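Local coordinates for protein oxidase (Sinorhizobium meliloti, PDB 4FFU) that is of uncertain function but belongs to the MaoC-like family and may have monoamine oxidase activity, at residues 39-44 and 122-127; 45-50 and 115-120; 86-91 and 157-162. All blocks are in the same frame, centred on the assembly; numbering follows the deposited sequence. Where two conformers were deposited one is given.

Interaction 1 (39-44 and 122-127); sequences VRLTSG and TIRTRV
Thr42 carries OG1 between its backbone N and carbonyl carbon (chi1 69°), a setting that brings the hydroxyl to Thr125 across the strand pair, while Arg40 has a similar first torsion (chi1 54°) and then runs extended as far as NE, alongside Val127. The Thr42 hydroxyl does the work of a strand carbonyl: OG1 accepts from Thr125 N at 2.9 Å in a nearly straight bond (171°) and donates its own proton to Ser43 O, two bonds that together should hold the hydroxyl in one rotation. Thr42 N in turn gives a hydrogen bond to Thr125 O at 2.9 Å, and the methyl CG2 of Thr42 rests 3.4 Å from that same oxygen. Upstream the pairing is regular. Arg40 and Val127 form a hydrogen-bonded pair through Arg40 N to Val127 O (2.9 Å) and Val127 N to Arg40 O (2.8 Å). Val127 CG2 lies over one face of the Arg40 guanidinium, offset toward its rim, and NH2 of that group bonds Thr95 O. Among Val39, Leu41 and Arg126, aliphatic carbons make the contact: Val39 CG1 meets Arg126 CG at 3.6 Å, and Leu41 CD1 packs on Arg126 CB, while the charged end of Arg126 reaches Glu149 in a salt bridge. Further along, Arg124 CG lies 3.5 Å from Gly44 CA, where a side chain would be tightly placed. The whole is an antiparallel pairing of strand 39-46, outermost in the sheet of this chain, with 122-134, in a MaoC-like domain, consistent with the hotdog fold of that family.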
ATOM      1  N   VAL I  39       1.339  34.146  -2.840  1.00 19.73           N
ATOM      2  CA  VAL I  39       2.217  32.969  -2.816  1.00 19.72           C
ATOM      3  C   VAL I  39       1.917  32.167  -1.548  1.00 19.79           C
ATOM      4  O   VAL I  39       1.767  32.758  -0.466  1.00 19.48           O
ATOM      5  CB  VAL I  39       3.716  33.379  -2.780  1.00 21.24           C
ATOM      6  CG1 VAL I  39       4.624  32.152  -2.664  1.00 21.66           C
ATOM      7  CG2 VAL I  39       4.096  34.213  -3.993  1.00 21.58           C
ATOM      8  N   ARG I  40       1.833  30.845  -1.685  1.00 19.43           N
ATOM      9  CA  ARG I  40       1.838  29.943  -0.520  1.00 20.95           C
ATOM     10  C   ARG I  40       2.890  28.847  -0.716  1.00 20.03           C
ATOM     11  O   ARG I  40       3.221  28.496  -1.848  1.00 19.07           O
ATOM     12  CB  ARG I  40       0.467  29.331  -0.280  1.00 23.07           C
ATOM     13  CG  ARG I  40      -0.134  28.626  -1.486  1.00 26.46           C
ATOM     14  CD  ARG I  40      -1.301  27.724  -1.115  1.00 31.63           C
ATOM     15  NE  ARG I  40      -2.041  27.321  -2.318  1.00 36.68           N
ATOM     16  CZ  ARG I  40      -2.603  26.130  -2.517  1.00 41.54           C
ATOM     17  NH1 ARG I  40      -3.244  25.897  -3.661  1.00 45.38           N
ATOM     18  NH2 ARG I  40      -2.522  25.174  -1.593  1.00 38.50           N
ATOM     19  N   LEU I  41       3.437  28.340   0.386  1.00 19.57           N
ATOM     20  CA  LEU I  41       4.450  27.286   0.312  1.00 19.31           C
ATOM     21  C   LEU I  41       3.998  26.162   1.223  1.00 18.48           C
ATOM     22  O   LEU I  41       3.611  26.416   2.377  1.00 20.15           O
ATOM     23  CB  LEU I  41       5.809  27.831   0.777  1.00 21.65           C
ATOM     24  CG  LEU I  41       7.062  26.943   0.759  1.00 22.65           C
ATOM     25  CD1 LEU I  41       7.451  26.505  -0.653  1.00 22.58           C
ATOM     26  CD2 LEU I  41       8.212  27.676   1.456  1.00 24.16           C
ATOM     27  N   THR I  42       4.001  24.933   0.715  1.00 16.29           N
ATOM     28  CA  THR I  42       3.571  23.784   1.515  1.00 15.59           C
ATOM     29  C   THR I  42       4.639  23.354   2.519  1.00 16.35           C
ATOM     30  O   THR I  42       5.808  23.776   2.448  1.00 16.77           O
ATOM     31  CB  THR I  42       3.259  22.552   0.635  1.00 14.03           C
ATOM     32  OG1 THR I  42       4.486  22.051   0.060  1.00 14.06           O
ATOM     33  CG2 THR I  42       2.300  22.948  -0.492  1.00 13.21           C
ATOM     34  N   SER I  43       4.230  22.456   3.410  1.00 16.02           N
ATOM     35  CA  SER I  43       5.215  21.802   4.257  0.50 16.60           C
ATOM     36  C   SER I  43       5.967  20.793   3.384  1.00 15.40           C
ATOM     37  O   SER I  43       5.605  20.566   2.233  1.00 14.47           O
ATOM     38  CB  SER I  43       4.555  21.163   5.473  0.50 18.03           C
ATOM     39  OG  SER I  43       3.467  20.375   5.068  0.50 19.23           O
ATOM     40  N   GLY I  44       7.057  20.249   3.916  1.00 14.40           N
ATOM     41  CA  GLY I  44       7.959  19.404   3.147  1.00 13.29           C
ATOM     42  C   GLY I  44       7.709  17.915   3.327  1.00 12.26           C
ATOM     43  O   GLY I  44       7.076  17.482   4.289  1.00 12.55           O
ATOM     44  N   THR I 122      14.118  16.079  -0.208  1.00 14.30           N
ATOM     45  CA  THR I 122      12.920  16.568   0.438  1.00 14.14           C
ATOM     46  C   THR I 122      12.337  17.660  -0.451  1.00 13.63           C
ATOM     47  O   THR I 122      13.065  18.538  -0.903  1.00 14.57           O
ATOM     48  CB  THR I 122      13.248  17.101   1.853  1.00 14.09           C
ATOM     49  OG1 THR I 122      13.783  16.030   2.625  1.00 13.86           O
ATOM     50  CG2 THR I 122      11.979  17.640   2.560  1.00 13.51           C
ATOM     51  N   ILE I 123      11.043  17.569  -0.735  1.00 12.41           N
ATOM     52  CA  ILE I 123      10.369  18.546  -1.591  1.00 12.63           C
ATOM     53  C   ILE I 123       9.275  19.349  -0.894  1.00 12.65           C
ATOM     54  O   ILE I 123       8.637  18.863   0.055  1.00 12.20           O
ATOM     55  CB  ILE I 123       9.813  17.935  -2.910  1.00 12.31           C
ATOM     56  CG1 ILE I 123       8.776  16.835  -2.628  1.00 12.08           C
ATOM     57  CG2 ILE I 123      10.973  17.432  -3.753  1.00 12.26           C
ATOM     58  CD1 ILE I 123       7.928  16.402  -3.832  1.00 12.15           C
ATOM     59  N   ARG I 124       9.094  20.584  -1.366  1.00 12.92           N
ATOM     60  CA  ARG I 124       7.986  21.458  -0.953  1.00 13.32           C
ATOM     61  C   ARG I 124       7.447  22.063  -2.222  1.00 12.92           C
ATOM     62  O   ARG I 124       8.148  22.128  -3.235  1.00 13.17           O
ATOM     63  CB  ARG I 124       8.495  22.604  -0.073  1.00 15.66           C
ATOM     64  CG  ARG I 124       9.036  22.183   1.281  1.00 19.27           C
ATOM     65  CD  ARG I 124       9.994  23.247   1.802  1.00 24.14           C
ATOM     66  NE  ARG I 124      11.240  23.247   1.023  1.00 29.16           N
ATOM     67  CZ  ARG I 124      12.114  24.254   0.948  1.00 30.91           C
ATOM     68  NH1 ARG I 124      11.899  25.395   1.605  1.00 32.27           N
ATOM     69  NH2 ARG I 124      13.208  24.118   0.201  1.00 29.36           N
ATOM     70  N   THR I 125       6.193  22.500  -2.194  1.00 12.98           N
ATOM     71  CA  THR I 125       5.613  23.111  -3.394  1.00 12.77           C
ATOM     72  C   THR I 125       5.261  24.559  -3.121  1.00 12.88           C
ATOM     73  O   THR I 125       4.633  24.870  -2.112  1.00 12.65           O
ATOM     74  CB  THR I 125       4.379  22.357  -3.889  1.00 13.56           C
ATOM     75  OG1 THR I 125       4.764  20.996  -4.161  1.00 14.48           O
ATOM     76  CG2 THR I 125       3.858  22.992  -5.200  1.00 13.34           C
ATOM     77  N   ARG I 126       5.711  25.440  -4.015  1.00 13.30           N
ATOM     78  CA  ARG I 126       5.331  26.849  -3.947  1.00 14.61           C
ATOM     79  C   ARG I 126       4.222  27.093  -4.957  1.00 14.96           C
ATOM     80  O   ARG I 126       4.334  26.681  -6.120  1.00 15.33           O
ATOM     81  CB  ARG I 126       6.537  27.755  -4.269  1.00 16.75           C
ATOM     82  CG  ARG I 126       6.232  29.246  -4.106  1.00 19.73           C
ATOM     83  CD  ARG I 126       7.521  30.060  -4.062  1.00 24.82           C
ATOM     84  NE  ARG I 126       8.235  29.860  -5.318  1.00 31.03           N
ATOM     85  CZ  ARG I 126       9.552  29.742  -5.428  1.00 36.87           C
ATOM     86  NH1 ARG I 126      10.313  29.799  -4.345  1.00 38.35           N
ATOM     87  NH2 ARG I 126      10.103  29.549  -6.625  1.00 40.05           N
ATOM     88  N   VAL I 127       3.147  27.753  -4.529  1.00 14.64           N
ATOM     89  CA  VAL I 127       2.022  27.980  -5.439  1.00 14.66           C
ATOM     90  C   VAL I 127       1.797  29.481  -5.538  1.00 15.32           C
ATOM     91  O   VAL I 127       1.609  30.119  -4.518  1.00 15.47           O
ATOM     92  CB  VAL I 127       0.728  27.289  -4.954  1.00 14.83           C
ATOM     93  CG1 VAL I 127      -0.397  27.561  -5.937  1.00 15.19           C
ATOM     94  CG2 VAL I 127       0.940  25.776  -4.848  1.00 14.98           C
TER

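Interaction 2 (45-50 and 115-120)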
ATOM      1  N   ARG I  45       8.183  17.143   2.364  1.00 11.25           N
ATOM      2  CA  ARG I  45       8.040  15.691   2.424  1.00 10.86           C
ATOM      3  C   ARG I  45       9.280  15.066   1.820  1.00 10.96           C
ATOM      4  O   ARG I  45       9.623  15.348   0.673  1.00 11.10           O
ATOM      5  CB  ARG I  45       6.768  15.231   1.693  1.00 10.66           C
ATOM      6  CG  ARG I  45       6.636  13.705   1.639  1.00 10.15           C
ATOM      7  CD  ARG I  45       5.265  13.339   1.125  1.00 10.43           C
ATOM      8  NE  ARG I  45       5.199  11.908   0.860  1.00 10.41           N
ATOM      9  CZ  ARG I  45       4.206  11.346   0.191  1.00 10.16           C
ATOM     10  NH1 ARG I  45       3.194  12.112  -0.231  1.00 11.05           N
ATOM     11  NH2 ARG I  45       4.237  10.039  -0.034  1.00  9.67           N
ATOM     12  N   THR I  46       9.969  14.238   2.594  1.00 11.42           N
ATOM     13  CA  THR I  46      11.131  13.506   2.090  1.00 12.00           C
ATOM     14  C   THR I  46      10.682  12.346   1.192  1.00 12.41           C
ATOM     15  O   THR I  46       9.825  11.560   1.581  1.00 13.04           O
ATOM     16  CB  THR I  46      11.952  12.978   3.269  1.00 12.37           C
ATOM     17  OG1 THR I  46      12.375  14.113   4.039  1.00 12.16           O
ATOM     18  CG2 THR I  46      13.165  12.167   2.763  1.00 12.88           C
ATOM     19  N   ILE I  47      11.247  12.276  -0.014  1.00 12.33           N
ATOM     20  CA  ILE I  47      10.904  11.246  -0.985  1.00 12.43           C
ATOM     21  C   ILE I  47      11.759  10.040  -0.648  1.00 12.42           C
ATOM     22  O   ILE I  47      12.976  10.146  -0.629  1.00 13.62           O
ATOM     23  CB  ILE I  47      11.143  11.741  -2.429  1.00 12.99           C
ATOM     24  CG1 ILE I  47      10.283  13.011  -2.696  1.00 13.52           C
ATOM     25  CG2 ILE I  47      10.865  10.609  -3.417  1.00 13.58           C
ATOM     26  CD1 ILE I  47       8.786  12.813  -2.446  1.00 13.71           C
ATOM     27  N   THR I  48      11.104   8.920  -0.334  1.00 11.44           N
ATOM     28  CA  THR I  48      11.768   7.762   0.235  1.00 11.59           C
ATOM     29  C   THR I  48      11.800   6.645  -0.796  1.00 10.80           C
ATOM     30  O   THR I  48      11.100   6.688  -1.816  1.00 10.07           O
ATOM     31  CB  THR I  48      11.034   7.211   1.508  1.00 11.76           C
ATOM     32  OG1 THR I  48       9.719   6.746   1.154  1.00 12.11           O
ATOM     33  CG2 THR I  48      10.907   8.319   2.576  1.00 12.17           C
ATOM     34  N   GLU I  49      12.604   5.629  -0.511  1.00 10.48           N
ATOM     35  CA  GLU I  49      12.598   4.436  -1.381  1.00 10.73           C
ATOM     36  C   GLU I  49      11.199   3.806  -1.399  1.00 10.08           C
ATOM     37  O   GLU I  49      10.758   3.261  -2.433  1.00 10.23           O
ATOM     38  CB  GLU I  49      13.631   3.439  -0.872  1.00 11.64           C
ATOM     39  CG  GLU I  49      13.771   2.162  -1.679  1.00 12.29           C
ATOM     40  CD  GLU I  49      14.897   1.287  -1.139  1.00 13.79           C
ATOM     41  OE1 GLU I  49      14.811   0.869   0.024  1.00 14.12           O
ATOM     42  OE2 GLU I  49      15.863   1.027  -1.877  1.00 14.65           O
ATOM     43  N   THR I  50      10.473   3.923  -0.287  1.00  9.85           N
ATOM     44  CA  THR I  50       9.054   3.450  -0.231  1.00  9.68           C
ATOM     45  C   THR I  50       8.201   4.120  -1.290  1.00  9.31           C
ATOM     46  O   THR I  50       7.396   3.490  -1.976  1.00  8.84           O
ATOM     47  CB  THR I  50       8.415   3.742   1.144  1.00 10.36           C
ATOM     48  OG1 THR I  50       9.153   3.027   2.141  1.00 11.42           O
ATOM     49  CG2 THR I  50       6.965   3.231   1.174  1.00 10.30           C
ATOM     50  N   ARG I 115      14.709  19.081 -12.790  1.00 14.93           N
ATOM     51  CA  ARG I 115      15.853  18.365 -12.211  1.00 14.89           C
ATOM     52  C   ARG I 115      15.413  16.989 -11.729  1.00 14.71           C
ATOM     53  O   ARG I 115      14.249  16.824 -11.290  1.00 14.14           O
ATOM     54  CB  ARG I 115      16.451  19.136 -11.013  1.00 15.26           C
ATOM     55  CG  ARG I 115      17.065  20.487 -11.341  1.00 16.53           C
ATOM     56  CD  ARG I 115      17.634  21.152 -10.089  1.00 18.08           C
ATOM     57  NE  ARG I 115      18.498  22.283 -10.438  1.00 19.37           N
ATOM     58  CZ  ARG I 115      18.067  23.458 -10.870  1.00 20.89           C
ATOM     59  NH1 ARG I 115      16.761  23.719 -10.989  1.00 20.30           N
ATOM     60  NH2 ARG I 115      18.967  24.400 -11.158  1.00 23.42           N
ATOM     61  N   PRO I 116      16.326  15.993 -11.756  1.00 15.23           N
ATOM     62  CA  PRO I 116      15.896  14.712 -11.189  1.00 15.33           C
ATOM     63  C   PRO I 116      15.737  14.783  -9.675  1.00 14.77           C
ATOM     64  O   PRO I 116      16.372  15.640  -9.030  1.00 15.80           O
ATOM     65  CB  PRO I 116      17.057  13.750 -11.542  1.00 16.66           C
ATOM     66  CG  PRO I 116      18.231  14.649 -11.805  1.00 17.71           C
ATOM     67  CD  PRO I 116      17.681  15.925 -12.347  1.00 16.57           C
ATOM     68  N   VAL I 117      14.894  13.898  -9.124  1.00 14.01           N
ATOM     69  CA  VAL I 117      14.718  13.759  -7.677  1.00 14.16           C
ATOM     70  C   VAL I 117      15.215  12.374  -7.272  1.00 14.37           C
ATOM     71  O   VAL I 117      14.885  11.360  -7.916  1.00 14.22           O
ATOM     72  CB  VAL I 117      13.230  13.950  -7.266  1.00 14.15           C
ATOM     73  CG1 VAL I 117      13.001  13.680  -5.771  1.00 14.32           C
ATOM     74  CG2 VAL I 117      12.772  15.360  -7.644  1.00 15.20           C
ATOM     75  N   HIS I 118      16.003  12.338  -6.203  1.00 13.43           N
ATOM     76  CA  HIS I 118      16.608  11.109  -5.737  1.00 13.96           C
ATOM     77  C   HIS I 118      16.043  10.715  -4.408  1.00 13.33           C
ATOM     78  O   HIS I 118      15.474  11.545  -3.713  1.00 13.12           O
ATOM     79  CB  HIS I 118      18.120  11.318  -5.578  1.00 16.08           C
ATOM     80  CG  HIS I 118      18.772  11.762  -6.841  1.00 18.96           C
ATOM     81  ND1 HIS I 118      19.475  12.946  -6.942  1.00 21.11           N
ATOM     82  CD2 HIS I 118      18.790  11.201  -8.071  1.00 20.20           C
ATOM     83  CE1 HIS I 118      19.909  13.086  -8.185  1.00 22.18           C
ATOM     84  NE2 HIS I 118      19.517  12.038  -8.886  1.00 21.65           N
ATOM     85  N   ILE I 119      16.225   9.450  -4.062  1.00 12.70           N
ATOM     86  CA  ILE I 119      15.851   8.954  -2.724  1.00 12.51           C
ATOM     87  C   ILE I 119      16.535   9.813  -1.676  1.00 13.28           C
ATOM     88  O   ILE I 119      17.755  10.050  -1.758  1.00 14.35           O
ATOM     89  CB  ILE I 119      16.236   7.471  -2.560  1.00 12.50           C
ATOM     90  CG1 ILE I 119      15.357   6.590  -3.489  1.00 12.10           C
ATOM     91  CG2 ILE I 119      16.161   7.042  -1.087  1.00 13.03           C
ATOM     92  CD1 ILE I 119      15.855   5.149  -3.634  1.00 12.43           C
ATOM     93  N   GLY I 120      15.755  10.314  -0.715  1.00 12.98           N
ATOM     94  CA  GLY I 120      16.323  11.140   0.371  1.00 13.78           C
ATOM     95  C   GLY I 120      16.169  12.634   0.177  1.00 14.00           C
ATOM     96  O   GLY I 120      16.377  13.396   1.102  1.00 15.12           O
TER
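The touching backbones run almost perpendicular, 91° between the directions 46 to 49 and 117 to 120, and are joined where Gly120 N donates to Ile47 O at 2.8 Å, with the donor almost in line with the carbonyl bond (177°). Gly120 has backbone angles (phi 99°) that by themselves call for glycine. Beside this bond the methyl CG2 of Thr46 approaches Gly120 O, whereas Thr46 OG1 bonds Thr122. Ile119 covers the start of helix 49-59: its CG2 lies 3.9 Å from Glu49 N, and CD1, at the end of the other branch, sits 3.9 Å from Glu49 CB, the two side chains crossing at a slant. Glu49 extends beyond CG to a salt bridge with Arg80. Ile47 CG1 meets Val117 CG1 at 4.2 Å, the side chains nearly at right angles. Cutting Ile119 back to an alanine removes the CG2 and CD1 contacts and would probably open a gap beside the aliphatic part of Glu49. Thr48, the N-cap, caps a backbone N of helix 49-59, and OG1 also bonds Asp51 OD2. The chemistry is divided: one backbone bond ties the segments directly, and apolar branches pack around it while charged and hydroxyl groups find partners elsewhere.

Interaction 3 (86-91 and 157-162); sequences MIFSIG and VVLAAD
The Phe88 ring meets Leu159 at its edge, where CD2 of the leucine lies near the ring plane, 4.2 Å from Phe88 CD1. Ala161 CB approaches obliquely, 4.2 Å from Phe88 CE1, and Tyr108 on strand 103-113 adds an edge-to-face ring contact. This is helix-on-sheet packing, consistent with the hotdog fold of MaoC-like proteins, in which a central helix is wrapped by an antiparallel sheet: segment 86-91 of helix 84-93 crosses segment 157-162 of strand 157-168 at -71°, their axes 9.1 Å apart. Leu159 is the main wedge. A first torsion of -177°, with CG trans to the backbone N, swings its side chain out to the helix and divides its two methyls, CD2 going to the ring edge and CD1 to the Phe88 backbone and the neighbouring Ile87. Leu159 CD1 lies 3.9 Å from Ile87 CG2 as the two side chains slide past each other in opposite directions. Ile87 CG2 also touches Val158 CG2 at 4.0 Å, there nearly at right angles. Two successive strand residues can both reach the helix because Val158 and Leu159 together face Val150 in a classic beta bulge. The contact is buried and wholly apolar in its side chains, and Leu111 on strand 103-113 touches both Phe88 and Leu159. Its closest approach is that of a methyl to the helix backbone: Leu159 CD1 stands 3.6 Å from Phe88 N.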
HETATM    1  N   MSE I  86       5.517  10.761 -10.373  1.00  9.74           N
HETATM    2  CA  MSE I  86       5.541  10.780  -8.878  1.00 10.01           C
HETATM    3  C   MSE I  86       5.837  12.182  -8.366  1.00  9.95           C
HETATM    4  O   MSE I  86       5.188  12.686  -7.431  1.00  9.63           O
HETATM    5  CB  MSE I  86       6.641   9.866  -8.296  1.00 11.83           C
HETATM    6  CG  MSE I  86       6.401   9.723  -6.795  1.00 14.93           C
HETATM    7 SE   MSE I  86       8.132   9.253  -5.955  0.95 20.90          SE
HETATM    8  CE  MSE I  86       8.843   7.928  -7.227  1.00 21.53           C
ATOM      9  N   ILE I  87       6.818  12.836  -8.972  1.00 10.18           N
ATOM     10  CA  ILE I  87       7.157  14.198  -8.499  1.00 10.25           C
ATOM     11  C   ILE I  87       5.974  15.123  -8.755  1.00  9.75           C
ATOM     12  O   ILE I  87       5.633  15.966  -7.939  1.00 10.28           O
ATOM     13  CB  ILE I  87       8.480  14.667  -9.108  1.00 11.40           C
ATOM     14  CG1 ILE I  87       9.585  13.654  -8.715  1.00 12.76           C
ATOM     15  CG2 ILE I  87       8.879  16.051  -8.603  1.00 11.05           C
ATOM     16  CD1 ILE I  87       9.645  13.316  -7.213  1.00 14.17           C
ATOM     17  N   PHE I  88       5.314  14.914  -9.878  1.00  9.56           N
ATOM     18  CA  PHE I  88       4.101  15.664 -10.196  1.00 10.11           C
ATOM     19  C   PHE I  88       2.970  15.378  -9.204  1.00 10.53           C
ATOM     20  O   PHE I  88       2.410  16.317  -8.645  1.00 11.16           O
ATOM     21  CB  PHE I  88       3.660  15.383 -11.631  1.00 10.13           C
ATOM     22  CG  PHE I  88       2.480  16.212 -12.079  1.00 11.09           C
ATOM     23  CD1 PHE I  88       2.522  17.600 -12.030  1.00 11.77           C
ATOM     24  CD2 PHE I  88       1.334  15.586 -12.599  1.00 12.01           C
ATOM     25  CE1 PHE I  88       1.439  18.384 -12.443  1.00 11.90           C
ATOM     26  CE2 PHE I  88       0.244  16.364 -13.020  1.00 12.00           C
ATOM     27  CZ  PHE I  88       0.293  17.752 -12.938  1.00 11.88           C
ATOM     28  N   SER I  89       2.618  14.093  -9.018  1.00 10.39           N
ATOM     29  CA  SER I  89       1.507  13.714  -8.137  0.50  9.94           C
ATOM     30  C   SER I  89       1.724  14.118  -6.689  1.00 10.40           C
ATOM     31  O   SER I  89       0.807  14.612  -6.035  1.00 10.18           O
ATOM     32  CB  SER I  89       1.225  12.210  -8.225  0.50  9.39           C
ATOM     33  OG  SER I  89       0.914  11.845  -9.561  0.50  8.09           O
ATOM     34  N   ILE I  90       2.933  13.876  -6.180  1.00 10.46           N
ATOM     35  CA  ILE I  90       3.233  14.277  -4.806  1.00 10.77           C
ATOM     36  C   ILE I  90       3.339  15.782  -4.700  1.00 11.17           C
ATOM     37  O   ILE I  90       2.838  16.384  -3.727  1.00 11.56           O
ATOM     38  CB  ILE I  90       4.475  13.552  -4.230  1.00 10.90           C
ATOM     39  CG1 ILE I  90       4.170  12.046  -4.109  1.00 10.80           C
ATOM     40  CG2 ILE I  90       4.854  14.086  -2.841  1.00 11.01           C
ATOM     41  CD1 ILE I  90       5.350  11.253  -3.575  1.00 11.34           C
ATOM     42  N   GLY I  91       3.993  16.407  -5.676  1.00 11.40           N
ATOM     43  CA  GLY I  91       4.130  17.876  -5.622  1.00 11.86           C
ATOM     44  C   GLY I  91       2.771  18.570  -5.551  1.00 12.18           C
ATOM     45  O   GLY I  91       2.600  19.501  -4.780  1.00 12.40           O
ATOM     46  N   VAL I 157      14.446  24.330  -8.143  1.00 15.79           N
ATOM     47  CA  VAL I 157      13.201  23.864  -8.785  1.00 15.91           C
ATOM     48  C   VAL I 157      13.455  22.502  -9.416  1.00 15.08           C
ATOM     49  O   VAL I 157      14.386  22.348 -10.214  1.00 15.59           O
ATOM     50  CB  VAL I 157      12.694  24.845  -9.867  1.00 16.64           C
ATOM     51  CG1 VAL I 157      11.412  24.310 -10.518  1.00 15.88           C
ATOM     52  CG2 VAL I 157      12.390  26.193  -9.247  1.00 18.05           C
ATOM     53  N   VAL I 158      12.642  21.498  -9.075  1.00 13.65           N
ATOM     54  CA  VAL I 158      12.784  20.180  -9.719  1.00 12.55           C
ATOM     55  C   VAL I 158      11.651  19.919 -10.723  1.00 12.27           C
ATOM     56  O   VAL I 158      11.821  19.112 -11.657  1.00 12.14           O
ATOM     57  CB  VAL I 158      12.884  19.029  -8.692  1.00 12.06           C
ATOM     58  CG1 VAL I 158      14.068  19.304  -7.760  1.00 12.73           C
ATOM     59  CG2 VAL I 158      11.586  18.903  -7.886  1.00 11.70           C
ATOM     60  N   LEU I 159      10.517  20.598 -10.522  1.00 11.94           N
ATOM     61  CA  LEU I 159       9.374  20.492 -11.424  1.00 11.79           C
ATOM     62  C   LEU I 159       8.562  21.800 -11.396  1.00 12.31           C
ATOM     63  O   LEU I 159       8.429  22.460 -10.351  1.00 12.33           O
ATOM     64  CB  LEU I 159       8.498  19.290 -10.966  1.00 11.82           C
ATOM     65  CG  LEU I 159       7.278  18.953 -11.818  1.00 11.92           C
ATOM     66  CD1 LEU I 159       7.009  17.435 -11.727  1.00 12.16           C
ATOM     67  CD2 LEU I 159       6.043  19.759 -11.398  1.00 11.90           C
ATOM     68  N   ALA I 160       8.003  22.168 -12.539  1.00 12.51           N
ATOM     69  CA  ALA I 160       7.131  23.335 -12.608  1.00 13.68           C
ATOM     70  C   ALA I 160       5.959  22.999 -13.496  1.00 13.32           C
ATOM     71  O   ALA I 160       6.084  22.168 -14.384  1.00 12.74           O
ATOM     72  CB  ALA I 160       7.891  24.528 -13.179  1.00 14.64           C
ATOM     73  N   ALA I 161       4.823  23.635 -13.240  1.00 14.33           N
ATOM     74  CA  ALA I 161       3.630  23.447 -14.067  1.00 14.96           C
ATOM     75  C   ALA I 161       2.675  24.586 -13.784  1.00 15.88           C
ATOM     76  O   ALA I 161       2.639  25.083 -12.663  1.00 16.51           O
ATOM     77  CB  ALA I 161       2.950  22.133 -13.732  1.00 14.76           C
ATOM     78  N   ASP I 162       1.875  24.950 -14.784  1.00 15.55           N
ATOM     79  CA  ASP I 162       0.818  25.950 -14.619  1.00 15.93           C
ATOM     80  C   ASP I 162      -0.533  25.274 -14.476  1.00 15.10           C
ATOM     81  O   ASP I 162      -1.026  24.649 -15.425  1.00 14.32           O
ATOM     82  CB  ASP I 162       0.790  26.898 -15.823  1.00 18.10           C
ATOM     83  CG  ASP I 162       2.039  27.756 -15.924  1.00 23.95           C
ATOM     84  OD1 ASP I 162       2.714  27.949 -14.895  1.00 23.82           O
ATOM     85  OD2 ASP I 162       2.356  28.204 -17.056  1.00 28.03           O
TER

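From the N terminus, strand 39-46 enters interaction 1 with its first part and interaction 2 with its end. Interaction 2 closes the shorter of these two loops when 115-120 returns, and 122-127 follows one residue later to close interaction 1 around it, so the two are nested. Interaction 3 begins at 86-91, within both loops, and closes only at 157-162, crossing each of them. Strand 39-46 is thereby tied to its neighbour 122-134, helix 84-93 to strand 157-168 of the same sheet, and the start of helix 49-59 to the loop between strands 103-113 and 122-134. Direct links join the sites: Ile123 O to Arg45 N, Thr125 OG1 to Gly91 O, and Arg115 to Val157 and Val158.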